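Local coordinates for protein ribonuclease VapC (PDB 6NKL) that probably acts as the toxin of a toxin-antitoxin pair, a magnesium-dependent ribonuclease of the PIN-domain family that cleaves RNA, at residues L34-S37 / F38-A42; I11-K15 / N16-I20. All coordinates share one frame; numbering follows the deposited sequence.

Contact 1 (L34-S37 / F38-A42); sequences LVMS and FITYA
Ser37 and Phe38 join the end of strand 33-37 to the start of helix 38-49, and the chain turns so sharply between them that the axes of the 34-37 and 38-42 segments diverge by 71° and approach to 5.2 Å. This is the strand-to-helix step of a PIN domain, with Ser37 as the N-cap. Serine suits the place because its short hydroxyl can reach forward to a backbone N-H of the helix's first turn: Ser37 OG accepts from Ile39 N at 3.1 Å, a fairly straight bond (158°). For this the oxygen stands beside the carbonyl carbon of Ser37 (chi1 169°). The same hydroxyl is hydrogen-bonded to His105 ND1 of helix 97-109, so the cap also ties two helices together. The main chain of Ser37 adds a second grip, for Tyr41 N donates to Ser37 O at 3.1 Å, in the carbonyl plane, closing the first helical turn. Beside the cap, Phe38 brings CD1 to 3.6 Å from Ser37 OG, and its ring meets Trp101 of the second subunit edge-to-face. Ile39 CG1 lies over one face of the Phe38 ring, offset toward the rim, and also touches Ser37 OG. Behind the turn the flexible thioether chain of Met36, bent at chi3, crosses Tyr41 obliquely, its SD 4.1 Å from Tyr41 CB and also 4.1 Å from Thr40 CG2. Thr40 divides its branches usefully: CG2 takes this apolar contact while OG1 bonds to Thr7 OG1. A water linked to Thr40 OG1 also accepts from Ser37 N, the water oxygen standing 2.7 Å from that nitrogen.

Contact 2 (I11-K15 / N16-I20); sequences IYLMK and NRPKI
A chi1 of -176° sets the Tyr12 ring where Asn16 can meet it, and Asn16, its CG beside the backbone N (chi1 -48°), folds its amide back over that ring. The two side chains cross at about a right angle in the short connection between helices 7-15 and 19-26 of the PIN domain. Asn16 is the first residue to leave helical geometry, and a short polar side chain suits such an exit because it can turn back on the last turn. The amide atom modelled as ND2 sits over one face of the Tyr12 ring, offset toward the rim and only 3.0 Å from Tyr12 CE1, a tight approach. Asn16 OD1 lies 2.7 Å from Lys15 O, another acceptor, which leaves it doubtful which end of the amide is nitrogen. Ring and amide planes stand 55° apart, so the amide tilts over the ring rather than stacking flat on it. Asn16 CB adds a CH-pi contact, 4.3 Å from the ring centroid. The Tyr12 ring also meets that of His116, while Leu13 and Met14 pack on aromatic side chains of the chain of another protein.

Pro18, at the N-cap position right before helix 19-26, offers its ring carbons as apolar contacts for Tyr12 and Leu13. Leu13 CD2 comes within 4.0 Å of Pro18 CD, and Pro18 CG approaches the edge of the Tyr12 ring, 3.6 Å from CE2.

Overall arrangement
Both contacts mark turns of one PIN domain, and they follow in series: contact 2 ends helix 7-15 and leads into helix 19-26, after which the chain enters strand 33-37 and reaches contact 1. Their centres are about 18 Å apart, and their nearest atoms, about 7 Å apart, do not touch. Contact 1 is buried, its centre about 6 Å from that of the chain, whereas contact 2 lies near the surface, its centre about 15 Å from the same point. Both lie near Asp6, which with Asp99 is predicted to bind magnesium. The side chain of Thr40 is about 5 Å from that of Asp6, that of Ile39 about 7 Å from that of Asp99, and that of Tyr12 about 8 Å from that of Asp6.

Contact 1 (L34-S37 / F38-A42)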
ATOM      1  N   LEU B  34       3.993   5.456  19.623  1.00 34.65           N
ATOM      2  CA  LEU B  34       3.216   4.369  19.057  1.00 33.86           C
ATOM      3  C   LEU B  34       2.413   4.881  17.871  1.00 30.06           C
ATOM      4  O   LEU B  34       1.699   5.884  17.977  1.00 29.16           O
ATOM      5  CB  LEU B  34       2.268   3.768  20.099  1.00 27.91           C
ATOM      6  CG  LEU B  34       2.865   3.186  21.383  1.00 33.88           C
ATOM      7  CD1 LEU B  34       1.737   2.619  22.251  1.00 30.15           C
ATOM      8  CD2 LEU B  34       3.884   2.130  21.088  1.00 33.13           C
ATOM      9  N   VAL B  35       2.500   4.167  16.759  1.00 26.65           N
ATOM     10  CA  VAL B  35       1.821   4.542  15.529  1.00 24.65           C
ATOM     11  C   VAL B  35       1.318   3.273  14.865  1.00 28.11           C
ATOM     12  O   VAL B  35       1.698   2.162  15.238  1.00 26.32           O
ATOM     13  CB  VAL B  35       2.748   5.289  14.534  1.00 21.99           C
ATOM     14  CG1 VAL B  35       3.149   6.607  15.120  1.00 25.76           C
ATOM     15  CG2 VAL B  35       3.944   4.409  14.179  1.00 25.36           C
ATOM     16  N   MET B  36       0.540   3.467  13.797  1.00 25.48           N
ATOM     17  CA  MET B  36       0.101   2.387  12.933  1.00 26.82           C
ATOM     18  C   MET B  36       0.244   2.856  11.504  1.00 26.06           C
ATOM     19  O   MET B  36       0.198   4.052  11.230  1.00 24.69           O
ATOM     20  CB  MET B  36      -1.356   1.973  13.207  1.00 23.56           C
ATOM     21  CG  MET B  36      -2.376   2.956  12.771  1.00 27.09           C
ATOM     22  SD  MET B  36      -4.042   2.316  13.020  1.00 27.03           S
ATOM     23  CE  MET B  36      -4.187   2.421  14.774  1.00 29.29           C
ATOM     24  N   SER B  37       0.455   1.909  10.601  1.00 29.43           N
ATOM     25  CA  SER B  37       0.499   2.246   9.186  1.00 28.90           C
ATOM     26  C   SER B  37      -0.914   2.544   8.691  1.00 26.48           C
ATOM     27  O   SER B  37      -1.915   2.047   9.239  1.00 23.95           O
ATOM     28  CB  SER B  37       1.152   1.105   8.389  1.00 23.97           C
ATOM     29  OG  SER B  37       0.999   1.252   6.983  1.00 27.24           O
ATOM     30  N   PHE B  38      -0.990   3.407   7.672  1.00 20.70           N
ATOM     31  CA  PHE B  38      -2.238   3.618   6.936  1.00 21.56           C
ATOM     32  C   PHE B  38      -2.842   2.312   6.444  1.00 26.15           C
ATOM     33  O   PHE B  38      -4.065   2.211   6.306  1.00 25.40           O
ATOM     34  CB  PHE B  38      -2.017   4.547   5.742  1.00 24.80           C
ATOM     35  CG  PHE B  38      -1.338   3.889   4.578  1.00 27.82           C
ATOM     36  CD1 PHE B  38       0.028   3.685   4.582  1.00 28.36           C
ATOM     37  CD2 PHE B  38      -2.071   3.494   3.472  1.00 27.77           C
ATOM     38  CE1 PHE B  38       0.658   3.068   3.523  1.00 29.99           C
ATOM     39  CE2 PHE B  38      -1.447   2.894   2.401  1.00 27.87           C
ATOM     40  CZ  PHE B  38      -0.088   2.674   2.421  1.00 33.39           C
ATOM     41  N   ILE B  39      -2.008   1.307   6.162  1.00 22.10           N
ATOM     42  CA  ILE B  39      -2.521   0.001   5.774  1.00 23.55           C
ATOM     43  C   ILE B  39      -3.448  -0.516   6.845  1.00 26.71           C
ATOM     44  O   ILE B  39      -4.589  -0.904   6.577  1.00 27.70           O
ATOM     45  CB  ILE B  39      -1.370  -0.996   5.540  1.00 21.93           C
ATOM     46  CG1 ILE B  39      -0.478  -0.501   4.389  1.00 26.20           C
ATOM     47  CG2 ILE B  39      -1.937  -2.387   5.324  1.00 27.82           C
ATOM     48  CD1 ILE B  39      -1.066  -0.666   2.991  1.00 28.84           C
ATOM     49  N   THR B  40      -2.955  -0.524   8.079  1.00 26.48           N
ATOM     50  CA  THR B  40      -3.700  -1.073   9.198  1.00 22.69           C
ATOM     51  C   THR B  40      -4.964  -0.257   9.438  1.00 29.55           C
ATOM     52  O   THR B  40      -6.033  -0.808   9.719  1.00 27.02           O
ATOM     53  CB  THR B  40      -2.804  -1.110  10.449  1.00 24.71           C
ATOM     54  OG1 THR B  40      -1.712  -2.035  10.259  1.00 23.96           O
ATOM     55  CG2 THR B  40      -3.611  -1.535  11.707  1.00 25.61           C
ATOM     56  N   TYR B  41      -4.867   1.061   9.302  1.00 23.12           N
ATOM     57  CA  TYR B  41      -6.041   1.904   9.496  1.00 27.56           C
ATOM     58  C   TYR B  41      -7.111   1.567   8.462  1.00 26.51           C
ATOM     59  O   TYR B  41      -8.303   1.538   8.766  1.00 25.31           O
ATOM     60  CB  TYR B  41      -5.601   3.366   9.408  1.00 22.99           C
ATOM     61  CG  TYR B  41      -6.668   4.422   9.519  1.00 24.67           C
ATOM     62  CD1 TYR B  41      -7.510   4.457  10.604  1.00 25.28           C
ATOM     63  CD2 TYR B  41      -6.779   5.440   8.556  1.00 25.04           C
ATOM     64  CE1 TYR B  41      -8.449   5.438  10.746  1.00 25.93           C
ATOM     65  CE2 TYR B  41      -7.743   6.424   8.669  1.00 31.08           C
ATOM     66  CZ  TYR B  41      -8.569   6.424   9.791  1.00 31.14           C
ATOM     67  OH  TYR B  41      -9.532   7.381   9.971  1.00 35.16           O
ATOM     68  N   ALA B  42      -6.698   1.300   7.237  1.00 29.16           N
ATOM     69  CA  ALA B  42      -7.651   0.907   6.205  1.00 28.38           C
ATOM     70  C   ALA B  42      -8.316  -0.420   6.567  1.00 27.37           C
ATOM     71  O   ALA B  42      -9.523  -0.595   6.362  1.00 25.82           O
ATOM     72  CB  ALA B  42      -6.929   0.844   4.848  1.00 26.29           C
TER
HETATM   73  O   HOH W   1       0.479  -0.732  11.096  1.00 24.08           O

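Contact 2 (I11-K15 / N16-I20)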
ATOM      1  N   ILE B  11      -5.519  -6.659  16.538  1.00 32.04           N
ATOM      2  CA  ILE B  11      -6.555  -7.680  16.665  1.00 35.39           C
ATOM      3  C   ILE B  11      -6.366  -8.455  17.962  1.00 31.07           C
ATOM      4  O   ILE B  11      -7.305  -8.652  18.740  1.00 38.75           O
ATOM      5  CB  ILE B  11      -6.501  -8.624  15.455  1.00 37.63           C
ATOM      6  CG1 ILE B  11      -7.006  -7.934  14.200  1.00 42.97           C
ATOM      7  CG2 ILE B  11      -7.285  -9.890  15.720  1.00 43.97           C
ATOM      8  CD1 ILE B  11      -6.471  -8.582  12.962  1.00 44.73           C
ATOM      9  N   TYR B  12      -5.144  -8.916  18.204  1.00 34.27           N
ATOM     10  CA  TYR B  12      -4.851  -9.620  19.447  1.00 39.58           C
ATOM     11  C   TYR B  12      -5.290  -8.811  20.655  1.00 36.51           C
ATOM     12  O   TYR B  12      -5.872  -9.348  21.600  1.00 42.98           O
ATOM     13  CB  TYR B  12      -3.359  -9.905  19.537  1.00 35.55           C
ATOM     14  CG  TYR B  12      -2.973 -10.724  20.745  1.00 39.74           C
ATOM     15  CD1 TYR B  12      -3.068 -12.108  20.727  1.00 36.90           C
ATOM     16  CD2 TYR B  12      -2.512 -10.121  21.891  1.00 41.33           C
ATOM     17  CE1 TYR B  12      -2.702 -12.854  21.798  1.00 41.21           C
ATOM     18  CE2 TYR B  12      -2.140 -10.866  22.971  1.00 43.25           C
ATOM     19  CZ  TYR B  12      -2.238 -12.232  22.926  1.00 43.26           C
ATOM     20  OH  TYR B  12      -1.864 -12.984  24.018  1.00 45.41           O
ATOM     21  N   LEU B  13      -5.026  -7.515  20.639  1.00 33.93           N
ATOM     22  CA  LEU B  13      -5.320  -6.691  21.803  1.00 35.24           C
ATOM     23  C   LEU B  13      -6.807  -6.435  21.960  1.00 38.43           C
ATOM     24  O   LEU B  13      -7.253  -6.121  23.059  1.00 32.89           O
ATOM     25  CB  LEU B  13      -4.552  -5.368  21.707  1.00 31.21           C
ATOM     26  CG  LEU B  13      -3.086  -5.556  22.040  1.00 33.33           C
ATOM     27  CD1 LEU B  13      -2.357  -4.313  21.702  1.00 32.57           C
ATOM     28  CD2 LEU B  13      -2.954  -5.898  23.507  1.00 42.88           C
ATOM     29  N   MET B  14      -7.583  -6.569  20.889  1.00 42.63           N
ATOM     30  CA  MET B  14      -9.025  -6.469  21.031  1.00 38.45           C
ATOM     31  C   MET B  14      -9.594  -7.698  21.711  1.00 40.54           C
ATOM     32  O   MET B  14     -10.655  -7.611  22.326  1.00 37.84           O
ATOM     33  CB  MET B  14      -9.692  -6.312  19.668  1.00 39.94           C
ATOM     34  CG  MET B  14      -9.330  -5.048  18.954  1.00 40.19           C
ATOM     35  SD  MET B  14      -9.929  -5.003  17.254  1.00 42.09           S
ATOM     36  CE  MET B  14      -9.294  -3.357  16.832  1.00 41.05           C
ATOM     37  N   LYS B  15      -8.926  -8.850  21.565  1.00 42.15           N
ATOM     38  CA  LYS B  15      -9.378 -10.125  22.108  1.00 48.32           C
ATOM     39  C   LYS B  15      -8.717 -10.504  23.437  1.00 50.93           C
ATOM     40  O   LYS B  15      -9.135 -11.491  24.043  1.00 49.78           O
ATOM     41  CB  LYS B  15      -9.090 -11.287  21.130  1.00 47.85           C
ATOM     42  CG  LYS B  15      -9.449 -11.125  19.664  1.00 51.71           C
ATOM     43  CD  LYS B  15      -9.322 -12.480  18.920  1.00 52.10           C
ATOM     44  CE  LYS B  15      -9.004 -12.312  17.426  1.00 61.25           C
ATOM     45  NZ  LYS B  15      -9.688 -13.261  16.469  1.00 79.86           N
ATOM     46  N   ASN B  16      -7.667  -9.800  23.871  1.00 45.06           N
ATOM     47  CA  ASN B  16      -6.913 -10.186  25.059  1.00 40.81           C
ATOM     48  C   ASN B  16      -6.363  -8.958  25.782  1.00 55.76           C
ATOM     49  O   ASN B  16      -6.103  -7.913  25.176  1.00 54.44           O
ATOM     50  CB  ASN B  16      -5.746 -11.115  24.712  1.00 44.78           C
ATOM     51  CG  ASN B  16      -6.158 -12.244  23.811  1.00 44.93           C
ATOM     52  OD1 ASN B  16      -6.996 -13.059  24.167  1.00 55.60           O
ATOM     53  ND2 ASN B  16      -5.581 -12.296  22.625  1.00 46.54           N
ATOM     54  N   ARG B  17      -6.139  -9.117  27.090  1.00 60.38           N
ATOM     55  CA  ARG B  17      -5.650  -8.045  27.962  1.00 49.13           C
ATOM     56  C   ARG B  17      -4.399  -8.520  28.695  1.00 54.98           C
ATOM     57  O   ARG B  17      -4.384  -8.627  29.926  1.00 52.72           O
ATOM     58  CB  ARG B  17      -6.745  -7.643  28.953  1.00 58.77           C
ATOM     59  CG  ARG B  17      -7.085  -6.163  28.979  1.00 62.85           C
ATOM     60  CD  ARG B  17      -8.586  -5.897  28.761  1.00 66.18           C
ATOM     61  NE  ARG B  17      -9.205  -5.334  29.957  1.00 61.98           N
ATOM     62  CZ  ARG B  17     -10.346  -4.647  29.979  1.00 58.61           C
ATOM     63  NH1 ARG B  17     -11.025  -4.398  28.864  1.00 70.59           N
ATOM     64  NH2 ARG B  17     -10.795  -4.188  31.133  1.00 55.00           N
ATOM     65  N   PRO B  18      -3.325  -8.823  27.973  1.00 56.44           N
ATOM     66  CA  PRO B  18      -2.244  -9.605  28.584  1.00 52.25           C
ATOM     67  C   PRO B  18      -1.178  -8.798  29.311  1.00 45.96           C
ATOM     68  O   PRO B  18      -0.807  -7.683  28.939  1.00 42.79           O
ATOM     69  CB  PRO B  18      -1.643 -10.342  27.378  1.00 58.93           C
ATOM     70  CG  PRO B  18      -1.871  -9.411  26.231  1.00 53.90           C
ATOM     71  CD  PRO B  18      -3.066  -8.545  26.545  1.00 57.40           C
ATOM     72  N   LYS B  19      -0.665  -9.418  30.370  1.00 48.87           N
ATOM     73  CA  LYS B  19       0.293  -8.748  31.241  1.00 50.45           C
ATOM     74  C   LYS B  19       1.550  -8.367  30.477  1.00 40.96           C
ATOM     75  O   LYS B  19       2.076  -7.260  30.649  1.00 41.14           O
ATOM     76  CB  LYS B  19       0.626  -9.660  32.422  1.00 48.08           C
ATOM     77  CG  LYS B  19       1.617  -9.117  33.456  1.00 46.76           C
ATOM     78  CD  LYS B  19       2.161 -10.296  34.255  1.00 51.28           C
ATOM     79  CE  LYS B  19       2.969  -9.890  35.461  1.00 56.28           C
ATOM     80  NZ  LYS B  19       3.281 -11.108  36.279  1.00 54.97           N
ATOM     81  N   ILE B  20       2.030  -9.260  29.606  1.00 48.26           N
ATOM     82  CA  ILE B  20       3.272  -9.005  28.872  1.00 48.58           C
ATOM     83  C   ILE B  20       3.210  -7.634  28.189  1.00 41.25           C
ATOM     84  O   ILE B  20       4.182  -6.872  28.208  1.00 35.91           O
ATOM     85  CB  ILE B  20       3.547 -10.142  27.863  1.00 47.25           C
ATOM     86  CG1 ILE B  20       3.867 -11.481  28.541  1.00 61.14           C
ATOM     87  CG2 ILE B  20       4.770  -9.842  27.043  1.00 55.43           C
ATOM     88  CD1 ILE B  20       2.710 -12.146  29.378  1.00 69.71           C
TER